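Local coordinates for multisubunit Na+/H+ antiporter, E subunit (Anoxybacillus flavithermus, PDB 6Z16), which probably serves as a membrane subunit of the multisubunit antiporter that exchanges sodium ions for protons across the cell membrane, at residues 90-95 with 127-132; 2-7 with 48-53; 58-63 with 151-156; 10-15 with 25-30. One frame throughout, in Å; residues are numbered along the deposited sequence.

The four contacts are spread along an elongated chain: the centres of contacts 1 and 4 lie 48 Å apart. Contacts 2 and 4 share helix 3-18. Contact 4 packs that helix on helix 24-40 and is nested within the loop closed by contact 2, their centres 16 Å apart. Helix 51-79 then carries contact 2 on to contact 3, again 16 Å between centres, where helix 141-156 folds back on it. Contact 1 pairs two strands within the loop that contact 3 closes; its centre is 20 Å from that of contact 3. The phosphatidylethanolamine meets Phe-3 and Leu-7 of contact 2, while the strands of contact 1 lie on the far side of the chain's centre.

Contact 1: residues 90-95 with 127-132; sequences IFALPT and TLYIHA
The carbonyl oxygen Leu-93 O takes two bonds from the strand opposite. Leu-128 N donates to Leu-93 O at 2.9 Å, and the hydroxyl Thr-127 OG1 donates to Leu-93 O at 2.8 Å from above the carbonyl plane, 67° out of it. The hydroxyl is placed there by its first torsion, which sets OG1 trans to Thr-127 N (-172°). Leu-93 N in turn donates to Leu-128 O, and a second mutual pair joins Phe-91 with Ile-130, so strands 90-94 and 127-132 are held antiparallel, the segment directions differing by 154°. On the face with Phe-91, the methyl Ile-130 CG2 sits over the Phe-91 ring in a CH-pi contact, 3.6 Å from the centroid, while Ala-132 CB touches the ring edge at Phe-91 CE1 (3.6 Å). Leu-93 CD2 meets Ile-130 CG2 at 3.7 Å. On the other face, Ala-92 CB rests against Tyr-129 CE1. His-131 ND1 is hydrogen-bonded to His-42 of a neighbouring antiporter subunit, which also packs on Ile-90, Ala-92 and Tyr-129. Strand 127-132 is the middle one of a three-stranded antiparallel sheet, between 89-94 and 116-121, and helix 141-156 covers the Phe-91 face through Lys-146.

Contact 2: residues 2-7 with 48-53; sequences AFQILL and RFYLVP. With PTY (phosphatidylethanolamine), chain B.
Gln-4 and Ile-5, near the start of helix 3-18, pack on the loop before helix 51-79, a helix-to-loop contact at the head of a helix whose first part is predicted to cross the membrane. The Gln-4 side chain reaches across to the loop. Gln-4 CB lies 4.0 Å from Tyr-50 CD1, and beyond CG the chain runs extended (chi2 178°) to an amide lodged beside the backbone of Arg-48 to Tyr-50. At the tip Gln-4 NE2 donates to Arg-48 O at 2.8 Å, from above the carbonyl plane and with a bent N-H angle of 137°, while Gln-4 OE1 sits at the edge of the Tyr-50 ring. Because Gln-4 OE1 is also only 2.9 Å from Arg-48 O, another acceptor, the exact placing of the amide is uncertain. Cutting this side chain back to an alanine is likely to leave Arg-48 O without its donor and the Tyr-50 ring edge less covered. Ile-5 CG1 packs on Tyr-50 CD2 at 3.6 Å. The Tyr-50 side chain starts out toward helix 3-18, and its OH is hydrogen-bonded to Asn-8 OD1 and Tyr-31 OH. Phosphatidylethanolamine meets the same helix: Leu-7 CD2 packs on lipid C12 at 3.7 Å, and Phe-3 CD2 approaches lipid C2 at 3.8 Å.

Contact 3: residues 58-63 with 151-156; sequences IKLLFI and KTIMEV
Helix 58-63 and helix 151-156 form an antiparallel pair, the directions of these short segments 153° apart. Their axes approach to 11.2 Å. Leu-60 and Thr-152 are the closest pair, at 8.1 Å between CA atoms. That is a wide spacing for a helix pair, and only the ends of a few side chains meet. Leu-60 carries the contact. Leu-60 CD1 meets Thr-152 CG2 at 3.7 Å and Val-156 CG2 at 3.9 Å, two methyls one helical turn apart on helix 141-156. The Leu-60 and Thr-152 side chains run alongside one another, head to tail, whereas Val-156 is crossed at a slant. The first torsion of Thr-152 puts CG2 opposite the backbone N, which presents the methyl to Leu-60, while OG1 is hydrogen-bonded to Ser-148 O within its own helix. No hydrogen bond joins the two segments, and the opposite charges of Lys-59 NZ and Glu-155 OE2 stay 6.9 Å apart, too far for a salt bridge. Here the C-terminal helix runs alongside helix 51-79, and helix 100-111 adds to the packing, Leu-109 on Ile-63 and Val-105 and Leu-106 on Ile-153. The other branch of the leucine, Leu-60 CD2, stands 4.3 Å from Ile-153 CG1.

Contact 4: residues 10-15 with 25-30; sequences ILAFVW and ASFLVG
Trp-15 lies against Gly-30 where helices 3-18 and 24-40 form a splayed helical hairpin, the segment axes 8.1 Å apart at closest and their directions 121° apart. Trp-15 CD1 sits 3.6 Å from Gly-30 CA, and Trp-15 NE1 comes within 3.9 Å of Val-29 CG1. With CG trans to the backbone N, chi1 180° carries the indole across to helix 24-40. At the closest backbone point, Ala-12 CA and Gly-30 CA are 4.2 Å apart; a side chain on Gly-30 would start within about 3 Å of Trp-15 CB, so the lack of one probably permits the approach. Alongside, Ala-12 CB touches Phe-27 CE1 at 3.6 Å, and Phe-13 CE1 lies 3.9 Å from Phe-27 CE1, the two phenyl side chains passing at a slant. A serine in place of Trp-15 is likely to strip Gly-30 and Val-29 of their aromatic cover and open a gap between the helices. Further out, Ile-33 of helix 24-40 and Gln-25 of a neighbouring antiporter subunit also pack on the indole, and Met-16 meets Ser-26 and Phe-27. The start of helix 24-40 is fixed by Asp-23: its OD2 accepts from Ala-25 N, and Ser-26 OG is hydrogen-bonded to Asp-23 O.

Contact 1: residues 90-95 with 127-132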
# COMPACT_ATOMS: atom_id res chain seq x y z
N ILE E 90 -19.57 2.55 -46.43
CA ILE E 90 -18.45 3.26 -45.83
C ILE E 90 -18.83 4.73 -45.76
O ILE E 90 -19.21 5.31 -46.78
CB ILE E 90 -17.13 3.08 -46.61
CG1 ILE E 90 -16.63 1.64 -46.52
CG2 ILE E 90 -16.06 4.01 -46.10
CD1 ILE E 90 -15.45 1.35 -47.41
N PHE E 91 -18.75 5.32 -44.57
CA PHE E 91 -19.24 6.68 -44.40
C PHE E 91 -18.35 7.43 -43.42
O PHE E 91 -17.63 6.84 -42.61
CB PHE E 91 -20.71 6.69 -43.95
CG PHE E 91 -20.95 6.07 -42.60
CD1 PHE E 91 -21.12 4.70 -42.47
CD2 PHE E 91 -21.09 6.86 -41.47
CE1 PHE E 91 -21.37 4.14 -41.24
CE2 PHE E 91 -21.35 6.30 -40.25
CZ PHE E 91 -21.49 4.93 -40.13
N ALA E 92 -18.42 8.76 -43.51
CA ALA E 92 -17.67 9.65 -42.65
C ALA E 92 -18.51 10.10 -41.47
O ALA E 92 -19.74 10.10 -41.52
CB ALA E 92 -17.20 10.88 -43.43
N LEU E 93 -17.83 10.50 -40.41
CA LEU E 93 -18.51 11.13 -39.31
C LEU E 93 -17.61 12.23 -38.76
O LEU E 93 -16.39 12.01 -38.62
CB LEU E 93 -18.89 10.12 -38.22
CG LEU E 93 -17.84 9.34 -37.43
CD1 LEU E 93 -17.52 9.99 -36.09
CD2 LEU E 93 -18.26 7.91 -37.26
N PRO E 94 -18.16 13.40 -38.48
CA PRO E 94 -17.35 14.46 -37.87
C PRO E 94 -17.05 14.15 -36.42
O PRO E 94 -17.73 13.36 -35.76
CB PRO E 94 -18.23 15.70 -38.00
CG PRO E 94 -19.62 15.16 -38.03
CD PRO E 94 -19.53 13.85 -38.75
N THR E 95 -15.99 14.78 -35.91
CA THR E 95 -15.47 14.48 -34.59
C THR E 95 -15.09 15.78 -33.90
O THR E 95 -14.53 16.68 -34.54
CB THR E 95 -14.26 13.54 -34.68
OG1 THR E 95 -14.60 12.41 -35.49
CG2 THR E 95 -13.86 13.02 -33.31
N THR E 127 -12.29 14.03 -38.59
CA THR E 127 -13.31 13.13 -39.11
C THR E 127 -12.80 11.70 -39.07
O THR E 127 -11.59 11.43 -39.05
CB THR E 127 -13.76 13.53 -40.53
OG1 THR E 127 -14.88 12.72 -40.91
CG2 THR E 127 -12.66 13.34 -41.54
N LEU E 128 -13.75 10.78 -39.03
CA LEU E 128 -13.47 9.36 -38.86
C LEU E 128 -14.32 8.60 -39.87
O LEU E 128 -15.54 8.76 -39.90
CB LEU E 128 -13.79 8.92 -37.43
CG LEU E 128 -13.42 7.55 -36.86
CD1 LEU E 128 -13.14 7.68 -35.39
CD2 LEU E 128 -14.54 6.56 -37.06
N TYR E 129 -13.67 7.79 -40.71
CA TYR E 129 -14.39 6.97 -41.66
C TYR E 129 -14.65 5.61 -41.03
O TYR E 129 -13.93 5.19 -40.12
CB TYR E 129 -13.60 6.85 -42.96
CG TYR E 129 -13.40 8.18 -43.64
CD1 TYR E 129 -14.37 8.71 -44.47
CD2 TYR E 129 -12.26 8.94 -43.41
CE1 TYR E 129 -14.19 9.93 -45.08
CE2 TYR E 129 -12.07 10.16 -44.01
CZ TYR E 129 -13.05 10.65 -44.84
OH TYR E 129 -12.87 11.87 -45.45
N ILE E 130 -15.71 4.94 -41.48
CA ILE E 130 -16.17 3.74 -40.79
C ILE E 130 -17.02 2.91 -41.75
O ILE E 130 -17.78 3.45 -42.56
CB ILE E 130 -16.93 4.12 -39.50
CG1 ILE E 130 -17.45 2.91 -38.72
CG2 ILE E 130 -17.98 5.14 -39.77
CD1 ILE E 130 -17.81 3.25 -37.32
N HIS E 131 -16.84 1.59 -41.67
CA HIS E 131 -17.49 0.63 -42.56
C HIS E 131 -18.68 -0.01 -41.84
O HIS E 131 -18.50 -0.81 -40.92
CB HIS E 131 -16.48 -0.43 -43.01
CG HIS E 131 -17.06 -1.48 -43.91
ND1 HIS E 131 -17.63 -2.63 -43.42
CD2 HIS E 131 -17.15 -1.55 -45.25
CE1 HIS E 131 -18.05 -3.37 -44.44
NE2 HIS E 131 -17.77 -2.73 -45.56
N ALA E 132 -19.88 0.34 -42.29
CA ALA E 132 -21.10 -0.25 -41.77
C ALA E 132 -21.41 -1.55 -42.50
O ALA E 132 -21.37 -1.62 -43.73
CB ALA E 132 -22.27 0.71 -41.93

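Contact 2: residues 2-7 with 48-53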
# COMPACT_ATOMS: atom_id res chain seq x y z
N ALA E 2 -5.87 12.74 -11.28
CA ALA E 2 -4.97 11.79 -10.64
C ALA E 2 -4.25 12.40 -9.45
O ALA E 2 -3.80 11.66 -8.56
CB ALA E 2 -3.95 11.28 -11.65
N PHE E 3 -4.13 13.73 -9.43
CA PHE E 3 -3.51 14.41 -8.30
C PHE E 3 -4.34 14.26 -7.04
O PHE E 3 -3.79 14.10 -5.95
CB PHE E 3 -3.30 15.88 -8.65
CG PHE E 3 -2.62 16.66 -7.57
CD1 PHE E 3 -1.28 16.48 -7.32
CD2 PHE E 3 -3.32 17.61 -6.84
CE1 PHE E 3 -0.64 17.21 -6.34
CE2 PHE E 3 -2.68 18.34 -5.86
CZ PHE E 3 -1.35 18.14 -5.61
N GLN E 4 -5.66 14.28 -7.19
CA GLN E 4 -6.54 14.08 -6.04
C GLN E 4 -6.45 12.66 -5.52
O GLN E 4 -6.51 12.43 -4.31
CB GLN E 4 -7.97 14.40 -6.43
CG GLN E 4 -8.13 15.77 -7.02
CD GLN E 4 -9.55 16.01 -7.43
OE1 GLN E 4 -10.42 15.18 -7.18
NE2 GLN E 4 -9.79 17.12 -8.10
N ILE E 5 -6.28 11.69 -6.42
CA ILE E 5 -6.16 10.30 -5.99
C ILE E 5 -4.84 10.09 -5.27
O ILE E 5 -4.79 9.45 -4.22
CB ILE E 5 -6.31 9.36 -7.19
CG1 ILE E 5 -7.62 9.63 -7.92
CG2 ILE E 5 -6.31 7.92 -6.73
CD1 ILE E 5 -7.75 8.88 -9.21
N LEU E 6 -3.76 10.67 -5.81
CA LEU E 6 -2.46 10.61 -5.15
C LEU E 6 -2.48 11.33 -3.81
O LEU E 6 -1.84 10.89 -2.84
CB LEU E 6 -1.39 11.22 -6.06
CG LEU E 6 0.04 11.23 -5.51
CD1 LEU E 6 0.58 9.82 -5.40
CD2 LEU E 6 0.92 12.10 -6.36
N LEU E 7 -3.25 12.41 -3.72
CA LEU E 7 -3.33 13.19 -2.50
C LEU E 7 -4.10 12.42 -1.43
O LEU E 7 -3.74 12.46 -0.25
CB LEU E 7 -3.98 14.53 -2.81
CG LEU E 7 -3.65 15.71 -1.89
CD1 LEU E 7 -3.71 16.96 -2.71
CD2 LEU E 7 -4.60 15.81 -0.73
N ARG E 48 -12.48 18.19 -11.10
CA ARG E 48 -13.66 17.45 -10.65
C ARG E 48 -13.34 16.73 -9.36
O ARG E 48 -12.20 16.31 -9.16
CB ARG E 48 -14.11 16.43 -11.72
CG ARG E 48 -15.39 15.65 -11.43
CD ARG E 48 -16.60 16.56 -11.35
NE ARG E 48 -17.86 15.84 -11.24
CZ ARG E 48 -19.03 16.43 -11.04
NH1 ARG E 48 -19.09 17.75 -10.91
NH2 ARG E 48 -20.14 15.71 -10.96
N PHE E 49 -14.32 16.58 -8.47
CA PHE E 49 -14.17 15.63 -7.38
C PHE E 49 -14.08 14.22 -7.94
O PHE E 49 -14.93 13.80 -8.74
CB PHE E 49 -15.34 15.77 -6.41
CG PHE E 49 -15.25 14.87 -5.23
CD1 PHE E 49 -14.25 15.04 -4.30
CD2 PHE E 49 -16.19 13.87 -5.04
CE1 PHE E 49 -14.16 14.20 -3.21
CE2 PHE E 49 -16.11 13.04 -3.94
CZ PHE E 49 -15.09 13.21 -3.03
N TYR E 50 -13.06 13.48 -7.52
CA TYR E 50 -12.51 12.40 -8.34
C TYR E 50 -13.36 11.14 -8.39
O TYR E 50 -12.95 10.19 -9.06
CB TYR E 50 -11.10 12.03 -7.86
CG TYR E 50 -11.01 11.27 -6.55
CD1 TYR E 50 -10.96 11.94 -5.34
CD2 TYR E 50 -10.89 9.89 -6.53
CE1 TYR E 50 -10.85 11.25 -4.16
CE2 TYR E 50 -10.79 9.20 -5.36
CZ TYR E 50 -10.77 9.88 -4.18
OH TYR E 50 -10.65 9.17 -3.01
N LEU E 51 -14.50 11.08 -7.70
CA LEU E 51 -15.28 9.86 -7.78
C LEU E 51 -16.07 9.77 -9.08
O LEU E 51 -16.29 8.67 -9.59
CB LEU E 51 -16.22 9.74 -6.58
CG LEU E 51 -15.55 9.56 -5.21
CD1 LEU E 51 -16.61 9.51 -4.14
CD2 LEU E 51 -14.68 8.32 -5.17
N VAL E 52 -16.49 10.93 -9.62
CA VAL E 52 -17.27 10.93 -10.86
C VAL E 52 -16.50 10.38 -12.06
O VAL E 52 -17.08 9.59 -12.82
CB VAL E 52 -17.87 12.33 -11.10
CG1 VAL E 52 -18.69 12.38 -12.38
CG2 VAL E 52 -18.71 12.75 -9.90
N PRO E 53 -15.21 10.71 -12.29
CA PRO E 53 -14.47 9.97 -13.33
C PRO E 53 -14.32 8.47 -13.07
O PRO E 53 -14.32 7.70 -14.03
CB PRO E 53 -13.12 10.68 -13.38
CG PRO E 53 -13.40 12.03 -12.95
CD PRO E 53 -14.41 11.89 -11.87
C1 PTY B . -2.51 21.81 -2.60
C2 PTY B . -4.33 20.90 -8.52
C3 PTY B . -4.12 22.38 -8.14
O4 PTY B . -1.39 21.02 -3.07
C5 PTY B . -4.93 21.76 -3.34
C6 PTY B . -3.75 20.98 -2.83
O7 PTY B . -4.06 20.12 -1.67
C8 PTY B . -4.28 20.64 -0.43
O10 PTY B . -4.58 21.78 -0.21
C11 PTY B . -4.07 19.59 0.62
C12 PTY B . -2.78 18.82 0.39
C13 PTY B . -1.83 18.84 1.58
C14 PTY B . -2.35 18.13 2.81
C15 PTY B . -1.33 18.05 3.93
C16 PTY B . -0.08 17.29 3.54
C17 PTY B . 1.04 17.35 4.58
C18 PTY B . 0.68 16.71 5.91
C19 PTY B . 1.82 16.72 6.92
C20 PTY B . 3.07 16.01 6.43
C30 PTY B . -0.20 21.25 -2.51
C31 PTY B . 0.84 20.36 -3.12
O30 PTY B . -0.01 22.06 -1.65
C32 PTY B . 0.90 18.98 -2.50
C33 PTY B . 1.37 19.00 -1.05
C34 PTY B . 1.83 17.64 -0.53
C35 PTY B . 2.48 17.72 0.84
C36 PTY B . 3.11 16.41 1.30
C37 PTY B . 4.24 15.93 0.41
P1 PTY B . -4.48 22.98 -5.57
O11 PTY B . -3.63 22.40 -6.78
O12 PTY B . -5.63 23.47 -6.11
O13 PTY B . -3.72 23.89 -4.83
O14 PTY B . -4.84 21.80 -4.78
N1 PTY B . -5.47 20.79 -9.43

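Contact 3: residues 58-63 with 151-156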
# COMPACT_ATOMS: atom_id res chain seq x y z
N ILE E 58 -16.05 3.14 -14.94
CA ILE E 58 -16.79 1.89 -14.70
C ILE E 58 -17.96 1.77 -15.68
O ILE E 58 -18.25 0.67 -16.20
CB ILE E 58 -17.23 1.82 -13.23
CG1 ILE E 58 -16.02 1.62 -12.32
CG2 ILE E 58 -18.25 0.72 -12.98
CD1 ILE E 58 -16.32 1.76 -10.85
N LYS E 59 -18.60 2.90 -15.99
CA LYS E 59 -19.65 2.93 -17.01
C LYS E 59 -19.11 2.56 -18.39
O LYS E 59 -19.77 1.81 -19.13
CB LYS E 59 -20.30 4.31 -17.04
CG LYS E 59 -21.46 4.43 -18.01
CD LYS E 59 -22.13 5.78 -17.88
CE LYS E 59 -23.24 5.93 -18.90
NZ LYS E 59 -24.34 4.96 -18.66
N LEU E 60 -17.92 3.05 -18.75
CA LEU E 60 -17.33 2.66 -20.03
C LEU E 60 -16.94 1.19 -20.08
O LEU E 60 -17.05 0.57 -21.14
CB LEU E 60 -16.12 3.53 -20.37
CG LEU E 60 -16.38 4.73 -21.28
CD1 LEU E 60 -17.13 5.83 -20.58
CD2 LEU E 60 -15.09 5.27 -21.86
N LEU E 61 -16.50 0.62 -18.96
CA LEU E 61 -16.20 -0.82 -18.93
C LEU E 61 -17.47 -1.64 -19.15
O LEU E 61 -17.47 -2.62 -19.92
CB LEU E 61 -15.53 -1.17 -17.61
CG LEU E 61 -14.89 -2.55 -17.37
CD1 LEU E 61 -13.67 -2.38 -16.50
CD2 LEU E 61 -15.86 -3.51 -16.70
N PHE E 62 -18.57 -1.25 -18.50
CA PHE E 62 -19.83 -1.96 -18.69
C PHE E 62 -20.38 -1.77 -20.10
O PHE E 62 -20.97 -2.71 -20.66
CB PHE E 62 -20.85 -1.50 -17.65
CG PHE E 62 -20.56 -2.00 -16.25
CD1 PHE E 62 -19.69 -3.06 -16.04
CD2 PHE E 62 -21.17 -1.42 -15.16
CE1 PHE E 62 -19.43 -3.52 -14.75
CE2 PHE E 62 -20.92 -1.87 -13.87
CZ PHE E 62 -20.04 -2.92 -13.67
N ILE E 63 -20.17 -0.60 -20.70
CA ILE E 63 -20.56 -0.37 -22.09
C ILE E 63 -19.75 -1.24 -23.04
O ILE E 63 -20.30 -1.80 -24.00
CB ILE E 63 -20.46 1.13 -22.42
CG1 ILE E 63 -21.61 1.90 -21.78
CG2 ILE E 63 -20.46 1.40 -23.91
CD1 ILE E 63 -21.46 3.40 -21.88
N LYS E 151 -20.52 11.55 -26.29
CA LYS E 151 -20.97 12.39 -25.19
C LYS E 151 -20.44 11.89 -23.85
O LYS E 151 -19.96 12.67 -23.02
CB LYS E 151 -22.50 12.44 -25.17
CG LYS E 151 -23.10 13.38 -24.15
CD LYS E 151 -24.61 13.25 -24.14
CE LYS E 151 -25.23 13.84 -25.39
NZ LYS E 151 -26.71 13.81 -25.35
N THR E 152 -20.52 10.57 -23.64
CA THR E 152 -19.98 9.99 -22.41
C THR E 152 -18.46 10.14 -22.35
O THR E 152 -17.90 10.39 -21.27
CB THR E 152 -20.39 8.52 -22.31
OG1 THR E 152 -21.81 8.42 -22.52
CG2 THR E 152 -20.09 7.97 -20.94
N ILE E 153 -17.79 10.06 -23.50
CA ILE E 153 -16.34 10.25 -23.56
C ILE E 153 -15.97 11.71 -23.28
O ILE E 153 -14.95 11.98 -22.63
CB ILE E 153 -15.81 9.74 -24.92
CG1 ILE E 153 -15.89 8.21 -24.96
CG2 ILE E 153 -14.39 10.17 -25.20
CD1 ILE E 153 -15.63 7.61 -26.31
N MET E 154 -16.79 12.66 -23.73
CA MET E 154 -16.58 14.06 -23.38
C MET E 154 -16.76 14.29 -21.88
O MET E 154 -16.01 15.07 -21.28
CB MET E 154 -17.53 14.96 -24.16
CG MET E 154 -17.18 15.17 -25.62
SD MET E 154 -15.66 16.09 -25.86
CE MET E 154 -15.47 15.93 -27.63
N GLU E 155 -17.75 13.65 -21.27
CA GLU E 155 -17.94 13.90 -19.84
C GLU E 155 -17.02 13.07 -18.95
O GLU E 155 -17.01 13.28 -17.73
CB GLU E 155 -19.41 13.70 -19.43
CG GLU E 155 -19.97 12.31 -19.57
CD GLU E 155 -19.83 11.47 -18.31
OE1 GLU E 155 -19.66 12.06 -17.22
OE2 GLU E 155 -19.88 10.23 -18.42
N VAL E 156 -16.25 12.12 -19.50
CA VAL E 156 -15.11 11.59 -18.74
C VAL E 156 -14.07 12.68 -18.52
O VAL E 156 -13.62 12.91 -17.39
CB VAL E 156 -14.48 10.37 -19.46
CG1 VAL E 156 -13.22 9.93 -18.73
CG2 VAL E 156 -15.44 9.22 -19.52

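Contact 4: residues 10-15 with 25-30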
# COMPACT_ATOMS: atom_id res chain seq x y z
N ILE E 10 -1.65 9.76 -0.13
CA ILE E 10 -0.64 10.23 0.82
C ILE E 10 -1.28 10.73 2.12
O ILE E 10 -0.65 10.66 3.17
CB ILE E 10 0.29 11.29 0.18
CG1 ILE E 10 -0.44 12.55 -0.27
CG2 ILE E 10 1.04 10.68 -1.00
CD1 ILE E 10 -0.35 13.73 0.69
N LEU E 11 -2.54 11.18 2.09
CA LEU E 11 -3.23 11.46 3.35
C LEU E 11 -3.54 10.18 4.12
O LEU E 11 -3.52 10.19 5.35
CB LEU E 11 -4.53 12.24 3.12
CG LEU E 11 -4.43 13.72 2.75
CD1 LEU E 11 -5.80 14.29 2.54
CD2 LEU E 11 -3.71 14.48 3.84
N ALA E 12 -3.80 9.08 3.42
CA ALA E 12 -3.90 7.79 4.10
C ALA E 12 -2.56 7.37 4.70
O ALA E 12 -2.52 6.77 5.78
CB ALA E 12 -4.42 6.72 3.15
N PHE E 13 -1.45 7.70 4.02
CA PHE E 13 -0.12 7.47 4.58
C PHE E 13 0.11 8.29 5.84
O PHE E 13 0.67 7.79 6.83
CB PHE E 13 0.96 7.79 3.55
CG PHE E 13 1.08 6.77 2.45
CD1 PHE E 13 0.59 5.49 2.62
CD2 PHE E 13 1.70 7.10 1.26
CE1 PHE E 13 0.71 4.55 1.61
CE2 PHE E 13 1.82 6.18 0.25
CZ PHE E 13 1.33 4.90 0.42
N VAL E 14 -0.31 9.56 5.83
CA VAL E 14 -0.17 10.43 7.00
C VAL E 14 -1.04 9.92 8.15
O VAL E 14 -0.62 9.97 9.31
CB VAL E 14 -0.49 11.89 6.61
CG1 VAL E 14 -0.52 12.80 7.82
CG2 VAL E 14 0.54 12.41 5.64
N TRP E 15 -2.22 9.39 7.84
CA TRP E 15 -3.06 8.80 8.88
C TRP E 15 -2.42 7.54 9.47
O TRP E 15 -2.51 7.30 10.67
CB TRP E 15 -4.45 8.46 8.34
CG TRP E 15 -5.32 7.84 9.40
CD1 TRP E 15 -5.55 6.50 9.58
CD2 TRP E 15 -6.05 8.52 10.41
NE1 TRP E 15 -6.38 6.31 10.66
CE2 TRP E 15 -6.70 7.53 11.19
CE3 TRP E 15 -6.22 9.86 10.75
CZ2 TRP E 15 -7.51 7.85 12.27
CZ3 TRP E 15 -7.02 10.18 11.83
CH2 TRP E 15 -7.66 9.18 12.57
N ALA E 25 -6.08 -2.18 7.06
CA ALA E 25 -7.31 -1.66 7.65
C ALA E 25 -7.17 -0.18 8.01
O ALA E 25 -8.07 0.62 7.75
CB ALA E 25 -7.68 -2.48 8.89
N SER E 26 -6.02 0.19 8.58
CA SER E 26 -5.73 1.59 8.84
C SER E 26 -5.60 2.38 7.55
O SER E 26 -5.95 3.56 7.52
CB SER E 26 -4.44 1.70 9.66
OG SER E 26 -3.33 1.25 8.91
N PHE E 27 -5.14 1.74 6.47
CA PHE E 27 -5.07 2.41 5.18
C PHE E 27 -6.46 2.71 4.64
O PHE E 27 -6.69 3.79 4.10
CB PHE E 27 -4.28 1.56 4.18
CG PHE E 27 -4.12 2.20 2.84
CD1 PHE E 27 -3.22 3.23 2.65
CD2 PHE E 27 -4.89 1.79 1.76
CE1 PHE E 27 -3.07 3.83 1.41
CE2 PHE E 27 -4.75 2.39 0.52
CZ PHE E 27 -3.84 3.41 0.35
N LEU E 28 -7.40 1.77 4.79
CA LEU E 28 -8.77 2.03 4.35
C LEU E 28 -9.45 3.09 5.20
O LEU E 28 -10.20 3.93 4.67
CB LEU E 28 -9.59 0.74 4.35
CG LEU E 28 -9.64 -0.09 3.06
CD1 LEU E 28 -8.34 -0.78 2.73
CD2 LEU E 28 -10.77 -1.10 3.15
N VAL E 29 -9.20 3.09 6.52
CA VAL E 29 -9.77 4.11 7.40
C VAL E 29 -9.24 5.49 7.03
O VAL E 29 -10.00 6.46 6.88
CB VAL E 29 -9.50 3.77 8.87
CG1 VAL E 29 -9.92 4.91 9.77
CG2 VAL E 29 -10.25 2.52 9.27
N GLY E 30 -7.92 5.59 6.84
CA GLY E 30 -7.33 6.85 6.42
C GLY E 30 -7.74 7.28 5.03
O GLY E 30 -7.84 8.48 4.76